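Side-chain contacts in lactococcus lactis MG1363 DpsA (Lactococcus lactis, PDB 1ZS3), which binds DNA with the help of an N-terminal helix and, as a twelve-subunit Dps protein of the ferritin-like family, probably protects the cell from oxidative stress: residues F39-N42 against I43-Q47; I64-R67 against E68-F72; Y108-D111 against E112-L115; S117-V120 against D121-Q125; V149-Y152 against G153-Q157. All coordinates share one frame; numbering follows the deposited sequence.

Contact 1: residues F39-N42 against I43-Q47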
# COMPACT_ATOMS: atom_id res chain seq x y z
N PHE A 39 -28.73 11.56 -12.70
CA PHE A 39 -28.24 12.84 -12.24
C PHE A 39 -29.18 13.52 -11.30
O PHE A 39 -28.73 14.24 -10.40
CB PHE A 39 -27.88 13.76 -13.38
CG PHE A 39 -26.63 14.49 -13.14
CD1 PHE A 39 -25.44 14.09 -13.71
CD2 PHE A 39 -26.61 15.54 -12.27
CE1 PHE A 39 -24.28 14.76 -13.46
CE2 PHE A 39 -25.44 16.22 -12.00
CZ PHE A 39 -24.28 15.83 -12.60
N ILE A 40 -30.49 13.31 -11.45
CA ILE A 40 -31.41 14.01 -10.57
C ILE A 40 -31.41 13.28 -9.25
O ILE A 40 -31.45 13.94 -8.23
CB ILE A 40 -32.85 14.19 -11.25
CG1 ILE A 40 -33.04 15.64 -11.66
CG2 ILE A 40 -33.97 13.82 -10.33
CD1 ILE A 40 -32.01 16.11 -12.64
N GLU A 41 -31.37 11.95 -9.25
CA GLU A 41 -31.11 11.19 -8.03
C GLU A 41 -29.83 11.66 -7.35
O GLU A 41 -29.85 11.87 -6.18
CB GLU A 41 -30.98 9.71 -8.32
CG GLU A 41 -31.35 8.89 -7.12
CD GLU A 41 -32.83 8.71 -6.96
OE1 GLU A 41 -33.38 9.25 -5.97
OE2 GLU A 41 -33.43 8.02 -7.81
N ASN A 42 -28.75 11.85 -8.08
CA ASN A 42 -27.53 12.39 -7.52
C ASN A 42 -27.77 13.61 -6.63
O ASN A 42 -27.21 13.72 -5.53
CB ASN A 42 -26.53 12.73 -8.64
CG ASN A 42 -25.26 13.35 -8.12
OD1 ASN A 42 -24.80 14.35 -8.65
ND2 ASN A 42 -24.69 12.75 -7.10
N ILE A 43 -28.59 14.52 -7.11
CA ILE A 43 -28.87 15.77 -6.40
C ILE A 43 -29.73 15.47 -5.18
O ILE A 43 -29.54 16.00 -4.10
CB ILE A 43 -29.57 16.79 -7.33
CG1 ILE A 43 -28.85 16.84 -8.69
CG2 ILE A 43 -29.68 18.15 -6.63
CD1 ILE A 43 -28.28 18.18 -9.09
N ARG A 44 -30.68 14.58 -5.36
CA ARG A 44 -31.57 14.18 -4.30
C ARG A 44 -30.83 13.50 -3.18
O ARG A 44 -31.19 13.68 -2.02
CB ARG A 44 -32.66 13.25 -4.88
CG ARG A 44 -33.94 13.96 -5.36
CD ARG A 44 -35.04 13.94 -4.32
NE ARG A 44 -35.60 12.59 -4.19
CZ ARG A 44 -36.02 12.04 -3.05
NH1 ARG A 44 -35.96 12.67 -1.87
NH2 ARG A 44 -36.50 10.81 -3.11
N LEU A 45 -29.80 12.73 -3.53
CA LEU A 45 -28.99 11.95 -2.60
C LEU A 45 -27.95 12.84 -2.04
O LEU A 45 -27.56 12.67 -0.91
CB LEU A 45 -28.31 10.77 -3.30
CG LEU A 45 -29.25 9.60 -3.64
CD1 LEU A 45 -28.71 8.73 -4.71
CD2 LEU A 45 -29.59 8.77 -2.38
N THR A 46 -27.45 13.80 -2.84
CA THR A 46 -26.66 14.88 -2.32
C THR A 46 -27.41 15.71 -1.27
O THR A 46 -26.84 16.06 -0.23
CB THR A 46 -26.24 15.80 -3.44
OG1 THR A 46 -25.37 15.11 -4.34
CG2 THR A 46 -25.40 16.94 -2.93
N GLN A 47 -28.67 16.04 -1.52
CA GLN A 47 -29.47 16.75 -0.51
C GLN A 47 -29.61 15.92 0.76
O GLN A 47 -29.34 16.42 1.86
CB GLN A 47 -30.87 17.08 -1.07
CG GLN A 47 -31.91 17.48 0.01
CD GLN A 47 -33.25 17.88 -0.58
OE1 GLN A 47 -34.07 17.01 -0.89
NE2 GLN A 47 -33.47 19.19 -0.73
O HOH W 1 -22.92 14.80 -6.21
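Thr46 folds its hydroxyl back over the preceding turn to Asn42, a classic i to i+4 interaction of a long helix, here helix 27-51 of the ferritin-like four-helix bundle. With OG1 beside its own backbone N (chi1 -65°), the hydroxyl donates to Asn42 O at 2.6 Å, arriving from above the carbonyl plane. The amide Thr46 N reaches the same oxygen at 2.7 Å from the opposite face, so that two donors grip one carbonyl. An alanine here is likely to cost Asn42 O its second donor and to leave the bridging water without its hydroxyl acceptor.

One residue earlier, Glu41 and Leu45 cross obliquely, and the touch is made by methylene and methyl, Glu41 CG lying 3.6 Å from Leu45 CD1. The charged ends lead elsewhere: Glu41 OE2 bonds to Gln125, and Arg44 NH2 to Ser117, both on helix 111-138. On another side of the helix Phe39 CD2 comes within 4.4 Å of Ile43 CG1, and both residues also pack against the second subunit, Phe39 on its Ile43 and Ile43 on its Phe39. Between the amide and the hydroxyl sits water 1, which accepts from Asn42 ND2 at 2.9 Å and donates to Thr46 OG1 at 3.1 Å.

Contact 2: residues I64-R67 against E68-F72; sequences IAQR and EVEYF
Arg67 meets Glu70 and Tyr71 at once, its guanidinium bonded to the one and lying beside the other. Its NH2 forms a salt bridge with Glu70 OE1 at 3.2 Å, although the hydrogen bond within it is weak, bent to 128°. The guanidinium and carboxylate planes are turned 27° apart. Tyr71, one residue further, runs alongside Arg67 in the same direction, with Arg67 NH2 3.8 Å from Tyr71 CE2 and the guanidinium inclined 34° to the ring.

The arginine gets there by bending at both chi2 and chi3, which curls the chain toward the following turn, while Glu70 stays extended beyond CG. The backbone bond from Tyr71 N to Arg67 O, 2.9 Å long, joins the same two residues. On the inward side of the helix Glu68 CG packs over Ile64 O.

Outside this turn, the guanidinium makes a cation-pi contact with Tyr154 of helix 142-165, and Tyr71 lies against Leu151 of that same helix. Glu68 OE1 accepts from Gln125 NE2 of helix 111-138, and Ala65 touches Asn42. Helix 55-81 is thus packed by the other three long helices of the bundle: 27-51, 111-138 and 142-165.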
# COMPACT_ATOMS: atom_id res chain seq x y z
N ILE A 64 -23.90 6.46 -2.33
CA ILE A 64 -24.84 6.21 -3.40
C ILE A 64 -24.84 7.37 -4.43
O ILE A 64 -24.99 7.10 -5.60
CB ILE A 64 -26.25 5.92 -2.87
CG1 ILE A 64 -26.22 4.66 -1.98
CG2 ILE A 64 -27.26 5.71 -4.01
CD1 ILE A 64 -27.36 4.53 -1.07
N ALA A 65 -24.69 8.62 -4.00
CA ALA A 65 -24.51 9.75 -4.89
C ALA A 65 -23.28 9.53 -5.79
O ALA A 65 -23.41 9.65 -7.00
CB ALA A 65 -24.41 11.02 -4.12
N GLN A 66 -22.12 9.22 -5.22
CA GLN A 66 -20.90 9.05 -6.00
C GLN A 66 -20.98 7.91 -7.00
O GLN A 66 -20.35 7.96 -8.07
CB GLN A 66 -19.67 8.88 -5.07
CG GLN A 66 -18.46 9.67 -5.62
CD GLN A 66 -17.15 8.83 -5.76
OE1 GLN A 66 -16.44 8.94 -6.79
NE2 GLN A 66 -16.84 8.03 -4.71
N ARG A 67 -21.78 6.89 -6.67
CA ARG A 67 -21.93 5.76 -7.54
C ARG A 67 -22.82 6.12 -8.73
O ARG A 67 -22.64 5.59 -9.83
CB ARG A 67 -22.52 4.55 -6.81
CG ARG A 67 -21.70 4.02 -5.61
CD ARG A 67 -20.39 3.31 -5.94
NE ARG A 67 -20.67 1.90 -6.15
CZ ARG A 67 -20.62 1.26 -7.33
NH1 ARG A 67 -20.94 -0.04 -7.38
NH2 ARG A 67 -20.23 1.89 -8.44
N GLU A 68 -23.81 6.98 -8.49
CA GLU A 68 -24.74 7.38 -9.56
C GLU A 68 -23.99 8.25 -10.57
O GLU A 68 -24.21 8.10 -11.76
CB GLU A 68 -25.98 8.06 -8.97
CG GLU A 68 -26.86 7.16 -8.08
CD GLU A 68 -27.94 6.37 -8.80
OE1 GLU A 68 -29.05 6.91 -8.99
OE2 GLU A 68 -27.73 5.18 -9.13
N VAL A 69 -23.08 9.10 -10.13
CA VAL A 69 -22.23 9.84 -11.04
C VAL A 69 -21.22 8.93 -11.75
O VAL A 69 -20.82 9.22 -12.87
CB VAL A 69 -21.45 10.89 -10.25
CG1 VAL A 69 -20.36 11.59 -11.11
CG2 VAL A 69 -22.40 11.90 -9.64
N GLU A 70 -20.78 7.90 -11.07
CA GLU A 70 -19.86 6.93 -11.61
C GLU A 70 -20.48 6.18 -12.78
O GLU A 70 -19.79 5.88 -13.76
CB GLU A 70 -19.45 5.94 -10.54
CG GLU A 70 -18.02 6.07 -10.03
CD GLU A 70 -17.75 5.15 -8.82
OE1 GLU A 70 -17.79 3.88 -8.98
OE2 GLU A 70 -17.52 5.69 -7.72
N TYR A 71 -21.75 5.83 -12.63
CA TYR A 71 -22.49 5.14 -13.65
C TYR A 71 -22.85 6.13 -14.76
O TYR A 71 -22.97 5.75 -15.92
CB TYR A 71 -23.75 4.47 -13.06
CG TYR A 71 -23.45 3.13 -12.45
CD1 TYR A 71 -22.91 2.13 -13.21
CD2 TYR A 71 -23.66 2.89 -11.09
CE1 TYR A 71 -22.61 0.93 -12.67
CE2 TYR A 71 -23.35 1.67 -10.54
CZ TYR A 71 -22.81 0.70 -11.34
OH TYR A 71 -22.46 -0.55 -10.87
N PHE A 72 -23.04 7.42 -14.40
CA PHE A 72 -23.30 8.44 -15.38
C PHE A 72 -22.17 8.43 -16.39
O PHE A 72 -22.40 8.28 -17.60
CB PHE A 72 -23.48 9.83 -14.75
CG PHE A 72 -23.97 10.85 -15.70
CD1 PHE A 72 -23.06 11.63 -16.41
CD2 PHE A 72 -25.32 10.95 -15.99
CE1 PHE A 72 -23.51 12.60 -17.34
CE2 PHE A 72 -25.78 11.91 -16.92
CZ PHE A 72 -24.88 12.74 -17.59

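Contact 3: residues Y108-D111 against E112-L115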
# COMPACT_ATOMS: atom_id res chain seq x y z
N TYR A 108 -36.28 18.81 5.94
CA TYR A 108 -37.00 18.68 7.21
C TYR A 108 -37.77 17.38 7.33
O TYR A 108 -38.48 17.18 8.31
CB TYR A 108 -37.99 19.85 7.41
CG TYR A 108 -37.39 21.21 7.23
CD1 TYR A 108 -36.39 21.67 8.09
CD2 TYR A 108 -37.82 22.05 6.20
CE1 TYR A 108 -35.83 22.91 7.93
CE2 TYR A 108 -37.27 23.30 6.04
CZ TYR A 108 -36.27 23.73 6.90
OH TYR A 108 -35.70 24.97 6.75
N TRP A 109 -37.71 16.53 6.31
CA TRP A 109 -38.23 15.18 6.41
C TRP A 109 -37.45 14.40 7.44
O TRP A 109 -36.32 14.74 7.78
CB TRP A 109 -38.13 14.43 5.08
CG TRP A 109 -39.05 14.85 4.00
CD1 TRP A 109 -39.85 15.96 3.98
CD2 TRP A 109 -39.27 14.19 2.74
NE1 TRP A 109 -40.54 16.03 2.78
CE2 TRP A 109 -40.20 14.94 2.02
CE3 TRP A 109 -38.77 13.01 2.17
CZ2 TRP A 109 -40.65 14.57 0.73
CZ3 TRP A 109 -39.21 12.64 0.89
CH2 TRP A 109 -40.14 13.41 0.21
N THR A 110 -38.03 13.29 7.87
CA THR A 110 -37.35 12.39 8.74
C THR A 110 -36.50 11.38 7.94
O THR A 110 -36.73 11.16 6.74
CB THR A 110 -38.39 11.73 9.62
OG1 THR A 110 -37.75 11.27 10.81
CG2 THR A 110 -38.96 10.45 8.98
N ASP A 111 -35.50 10.81 8.61
CA ASP A 111 -34.61 9.84 8.03
C ASP A 111 -35.35 8.65 7.49
O ASP A 111 -35.04 8.19 6.40
CB ASP A 111 -33.53 9.41 9.03
CG ASP A 111 -32.58 10.52 9.36
OD1 ASP A 111 -31.68 10.28 10.18
OD2 ASP A 111 -32.67 11.67 8.85
N GLU A 112 -36.32 8.13 8.24
CA GLU A 112 -37.13 7.01 7.77
C GLU A 112 -37.83 7.37 6.47
O GLU A 112 -37.94 6.56 5.54
CB GLU A 112 -38.13 6.55 8.84
CG GLU A 112 -37.48 6.07 10.17
CD GLU A 112 -36.87 7.18 11.10
OE1 GLU A 112 -35.69 7.02 11.55
OE2 GLU A 112 -37.52 8.22 11.40
N ASP A 113 -38.29 8.63 6.35
CA ASP A 113 -39.03 9.04 5.15
C ASP A 113 -38.11 9.31 3.96
O ASP A 113 -38.49 9.04 2.84
CB ASP A 113 -39.93 10.28 5.40
CG ASP A 113 -41.12 10.00 6.38
OD1 ASP A 113 -41.77 8.94 6.24
OD2 ASP A 113 -41.48 10.77 7.31
N LEU A 114 -36.92 9.86 4.18
CA LEU A 114 -35.98 10.02 3.07
C LEU A 114 -35.67 8.67 2.46
O LEU A 114 -35.68 8.52 1.25
CB LEU A 114 -34.70 10.67 3.57
CG LEU A 114 -34.87 12.14 3.95
CD1 LEU A 114 -33.87 12.49 5.00
CD2 LEU A 114 -34.68 13.02 2.72
N LEU A 115 -35.42 7.67 3.30
CA LEU A 115 -35.04 6.34 2.81
C LEU A 115 -36.13 5.76 1.99
O LEU A 115 -35.89 5.23 0.91
CB LEU A 115 -34.70 5.41 3.95
CG LEU A 115 -33.18 5.31 4.15
CD1 LEU A 115 -32.54 6.65 4.45
CD2 LEU A 115 -32.86 4.34 5.22
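Trp109 reaches from the loop onto the first turn of helix 111-138, and its side chain can be followed outward past Leu114 and Asp113. At the root, Trp109 CB lies 4.1 Å from Leu114 CG. CG stands anti to the carbonyl carbon (chi1 -72°), which turns the indole across the leucine, and the six-membered-ring atom Trp109 CE3 comes within 4.1 Å of Leu114 CD2. That same CE3 is 4.0 Å from Asp113 O, and CZ3, the next atom round, is 4.2 Å from this carbonyl oxygen. Further out still, CZ3 touches Ser117 CB, one turn along.

Beneath the indole the helix begins. Thr110 occupies the N-cap position, yet its side chain makes no capping bond; it is the backbone oxygen, Thr110 O, that receives Leu114 N at 2.9 Å. With OG1 anti to the backbone N, the hydroxyl is turned instead to Glu112 and donates to Glu112 OE2 at 3.1 Å, from above the carboxylate plane. A valine in its place would probably leave Glu112 OE2 without this donor and its carboxylate freer to turn.

Asp111 has partners elsewhere, its two oxygens accepting from the backbone amides of Lys53 and Ser54 in the loop that follows helix 27-51. Three acidic residues in a row, Asp111, Glu112 and Asp113, stand at the amino end of this helix, where their negative charge is likely to be eased by the helix dipole, while Trp109 and Leu114 make an apolar contact beside them.

Contact 4: residues S117-V120 against D121-Q125; sequences SFIV and DFQAQ
A first torsion of -74° sets the ring of Phe118 beside its own backbone N, and Asp121, with chi1 near -96°, brings its carboxylate alongside. The two side chains point the same way, and the ring and carboxylate planes are almost perpendicular at 83°, though the exact place of Asp121 OD1 is doubtful. This is a loose meeting of ring and anion, not a bond.

Phe122 is seated differently. Its ring turns its edge to the preceding turn, with CD1 near Phe118 O, the same oxygen that accepts the amide Phe122 N at 3.0 Å. Over one face of this ring stands Gln125 NE2, 3.7 Å above the plane and displaced toward the rim, and hydrogen-bonded to Glu41 OE2 and Glu68 OE1. The hydroxyl of Ser117, bonded to Arg44 NH2, lies in a similar place over the Phe118 ring. Elsewhere on the turn Ile119 and Gln123 run side by side, Ile119 CG2 3.8 Å from Gln123 NE2.

The rings spread the contact into the bundle. Phe118 takes a cation-pi contact from Arg44 and packs on Leu45 of helix 27-51 and Leu162 of helix 142-165, while Phe122 touches Ile64 of helix 55-81 and Asn155 and Ile159 of helix 142-165.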
# COMPACT_ATOMS: atom_id res chain seq x y z
N SER A 117 -38.45 7.28 0.29
CA SER A 117 -38.54 7.96 -0.98
C SER A 117 -37.51 7.46 -1.97
O SER A 117 -37.78 7.48 -3.18
CB SER A 117 -38.38 9.45 -0.77
OG SER A 117 -37.02 9.82 -0.79
N PHE A 118 -36.36 7.00 -1.47
CA PHE A 118 -35.33 6.47 -2.35
C PHE A 118 -35.63 5.07 -2.78
O PHE A 118 -35.19 4.70 -3.84
CB PHE A 118 -33.97 6.57 -1.70
CG PHE A 118 -33.43 7.96 -1.67
CD1 PHE A 118 -33.29 8.69 -2.81
CD2 PHE A 118 -33.11 8.55 -0.48
CE1 PHE A 118 -32.79 9.98 -2.77
CE2 PHE A 118 -32.62 9.84 -0.43
CZ PHE A 118 -32.47 10.56 -1.57
N ILE A 119 -36.41 4.34 -2.00
CA ILE A 119 -36.72 2.95 -2.38
C ILE A 119 -37.61 3.02 -3.58
O ILE A 119 -37.42 2.28 -4.53
CB ILE A 119 -37.43 2.15 -1.26
CG1 ILE A 119 -36.44 1.88 -0.12
CG2 ILE A 119 -37.98 0.84 -1.78
CD1 ILE A 119 -37.07 1.52 1.16
N VAL A 120 -38.56 3.94 -3.51
CA VAL A 120 -39.55 4.21 -4.58
C VAL A 120 -38.87 4.79 -5.81
O VAL A 120 -38.96 4.22 -6.88
CB VAL A 120 -40.70 5.18 -4.06
CG1 VAL A 120 -41.53 5.72 -5.20
CG2 VAL A 120 -41.59 4.42 -3.06
N ASP A 121 -38.16 5.91 -5.65
CA ASP A 121 -37.25 6.40 -6.67
C ASP A 121 -36.52 5.28 -7.45
O ASP A 121 -36.54 5.28 -8.68
CB ASP A 121 -36.21 7.31 -6.01
CG ASP A 121 -36.57 8.76 -6.07
OD1 ASP A 121 -35.69 9.65 -6.08
OD2 ASP A 121 -37.74 9.12 -6.12
N PHE A 122 -35.86 4.35 -6.75
CA PHE A 122 -34.98 3.35 -7.38
C PHE A 122 -35.77 2.26 -8.06
O PHE A 122 -35.33 1.71 -9.03
CB PHE A 122 -33.98 2.75 -6.38
CG PHE A 122 -32.73 3.55 -6.24
CD1 PHE A 122 -32.63 4.57 -5.33
CD2 PHE A 122 -31.66 3.29 -7.05
CE1 PHE A 122 -31.49 5.32 -5.22
CE2 PHE A 122 -30.50 4.06 -6.93
CZ PHE A 122 -30.43 5.07 -6.02
N GLN A 123 -36.95 1.95 -7.53
CA GLN A 123 -37.85 0.97 -8.13
C GLN A 123 -38.27 1.56 -9.44
O GLN A 123 -38.46 0.86 -10.40
CB GLN A 123 -39.09 0.74 -7.26
CG GLN A 123 -39.36 -0.70 -6.77
CD GLN A 123 -40.17 -0.80 -5.45
OE1 GLN A 123 -40.62 -1.90 -5.08
NE2 GLN A 123 -40.33 0.33 -4.75
N ALA A 124 -38.38 2.90 -9.45
CA ALA A 124 -38.83 3.64 -10.65
C ALA A 124 -37.74 3.69 -11.66
O ALA A 124 -38.02 3.53 -12.84
CB ALA A 124 -39.33 5.05 -10.31
N GLN A 125 -36.48 3.87 -11.26
CA GLN A 125 -35.38 3.88 -12.24
C GLN A 125 -35.32 2.53 -12.99
O GLN A 125 -34.89 2.52 -14.16
CB GLN A 125 -33.99 4.11 -11.61
CG GLN A 125 -33.83 5.38 -10.77
CD GLN A 125 -32.40 5.66 -10.45
OE1 GLN A 125 -31.52 5.26 -11.20
NE2 GLN A 125 -32.16 6.30 -9.33

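Contact 5: residues V149-Y152 against G153-Q157; sequences VELY and GYNLQ
Tyr152 presents its phenol to Leu156 on the next turn, and the methyl Leu156 CD2 meets the ring obliquely. The touch is at the hydroxyl end, with Leu156 CD2 3.7 Å from Tyr152 CZ and 4.0 Å from Tyr152 CE1. With CG anti to the backbone N (chi1 174°), the ring is directed toward Leu156.

The second flat group is the amide of Asn155. Its OD1 lies 3.6 Å from Leu151 CD1, the leucine end reaching forward along the helix, while the amide nitrogen, ND2, donates to Asn126 OD1 of helix 111-138. Beneath both pairs runs ordinary helical bonding, straightest at Asn155 N to Leu151 O, 2.9 Å and 167°.

The two pairs look in different directions. Leu151 and Asn155 belong to the inside of the bundle, where Leu151 also packs on Ile75 of helix 55-81 and Asn155 on Ile129 of helix 111-138. Tyr152 and Leu156 belong to the assembly: the phenol hydroxyl is hydrogen-bonded to Glu82 OE1 of the third subunit, and Leu156 packs on that same glutamate. Chemically, an apolar contact meets the ring within the helix, while its hydroxyl bonds to a carboxylate across the interface.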
# COMPACT_ATOMS: atom_id res chain seq x y z
N VAL A 149 -26.55 -3.82 -17.24
CA VAL A 149 -26.91 -4.91 -16.36
C VAL A 149 -26.28 -4.64 -14.99
O VAL A 149 -26.87 -4.88 -13.94
CB VAL A 149 -26.47 -6.28 -16.93
CG1 VAL A 149 -26.56 -7.36 -15.87
CG2 VAL A 149 -27.30 -6.67 -18.16
N GLU A 150 -25.08 -4.12 -14.99
CA GLU A 150 -24.42 -3.85 -13.75
C GLU A 150 -25.32 -2.92 -12.97
O GLU A 150 -25.61 -3.20 -11.82
CB GLU A 150 -23.07 -3.23 -14.00
CG GLU A 150 -21.88 -4.18 -13.81
CD GLU A 150 -20.57 -3.46 -14.07
OE1 GLU A 150 -20.20 -2.54 -13.27
OE2 GLU A 150 -19.97 -3.76 -15.13
N LEU A 151 -25.78 -1.85 -13.61
CA LEU A 151 -26.60 -0.82 -12.97
C LEU A 151 -27.92 -1.38 -12.41
O LEU A 151 -28.31 -1.04 -11.28
CB LEU A 151 -26.89 0.27 -13.98
CG LEU A 151 -27.77 1.42 -13.55
CD1 LEU A 151 -27.33 2.01 -12.23
CD2 LEU A 151 -27.77 2.50 -14.61
N TYR A 152 -28.59 -2.21 -13.19
CA TYR A 152 -29.77 -2.88 -12.76
C TYR A 152 -29.55 -3.60 -11.44
O TYR A 152 -30.35 -3.46 -10.53
CB TYR A 152 -30.16 -3.87 -13.82
CG TYR A 152 -31.31 -4.74 -13.42
CD1 TYR A 152 -31.14 -6.12 -13.31
CD2 TYR A 152 -32.53 -4.18 -13.09
CE1 TYR A 152 -32.18 -6.92 -12.91
CE2 TYR A 152 -33.58 -4.97 -12.67
CZ TYR A 152 -33.38 -6.34 -12.59
OH TYR A 152 -34.35 -7.16 -12.19
N GLY A 153 -28.46 -4.36 -11.32
CA GLY A 153 -28.18 -5.15 -10.13
C GLY A 153 -27.77 -4.26 -8.96
O GLY A 153 -28.11 -4.56 -7.84
N TYR A 154 -27.04 -3.18 -9.21
CA TYR A 154 -26.70 -2.24 -8.16
C TYR A 154 -27.95 -1.57 -7.56
O TYR A 154 -28.07 -1.45 -6.36
CB TYR A 154 -25.79 -1.17 -8.68
CG TYR A 154 -25.55 -0.07 -7.66
CD1 TYR A 154 -24.74 -0.30 -6.54
CD2 TYR A 154 -26.15 1.18 -7.80
CE1 TYR A 154 -24.50 0.70 -5.61
CE2 TYR A 154 -25.91 2.19 -6.87
CZ TYR A 154 -25.10 1.93 -5.78
OH TYR A 154 -24.89 2.90 -4.86
N ASN A 155 -28.89 -1.18 -8.41
CA ASN A 155 -30.17 -0.60 -7.98
C ASN A 155 -30.93 -1.62 -7.08
O ASN A 155 -31.40 -1.27 -6.04
CB ASN A 155 -31.02 -0.18 -9.20
CG ASN A 155 -30.62 1.26 -9.78
OD1 ASN A 155 -29.57 1.77 -9.46
ND2 ASN A 155 -31.52 1.70 -10.62
N LEU A 156 -31.02 -2.87 -7.49
CA LEU A 156 -31.72 -3.90 -6.70
C LEU A 156 -31.13 -4.07 -5.30
O LEU A 156 -31.84 -4.35 -4.33
CB LEU A 156 -31.63 -5.25 -7.38
CG LEU A 156 -32.94 -5.81 -7.89
CD1 LEU A 156 -33.79 -4.72 -8.41
CD2 LEU A 156 -32.66 -6.89 -8.96
N GLN A 157 -29.82 -3.89 -5.20
CA GLN A 157 -29.07 -4.04 -3.99
C GLN A 157 -29.36 -2.87 -3.11
O GLN A 157 -29.69 -3.08 -1.95
CB GLN A 157 -27.60 -4.06 -4.37
CG GLN A 157 -26.60 -4.38 -3.34
CD GLN A 157 -25.21 -4.02 -3.84
OE1 GLN A 157 -24.86 -4.30 -5.01
NE2 GLN A 157 -24.43 -3.35 -3.01

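In the fold
Contacts 1 and 4 are buried, contacts 2 and 5 partly so, and all four lie on the long helices of one bundle; contact 3, also partly buried, its centre about 21 Å from that of the chain, marks the start of the helix that also carries contact 4. Burial and chemistry do not simply match. Contacts 1 and 4 keep carboxylates and an arginine inside, joined helix to helix, whereas contact 2 sets its ion pair on a more open side and contact 3 gathers acids at a helix start. Contacts 1 and 5 both reach other subunits, each with packing and a hydrogen bond; contact 4 touches no other chain.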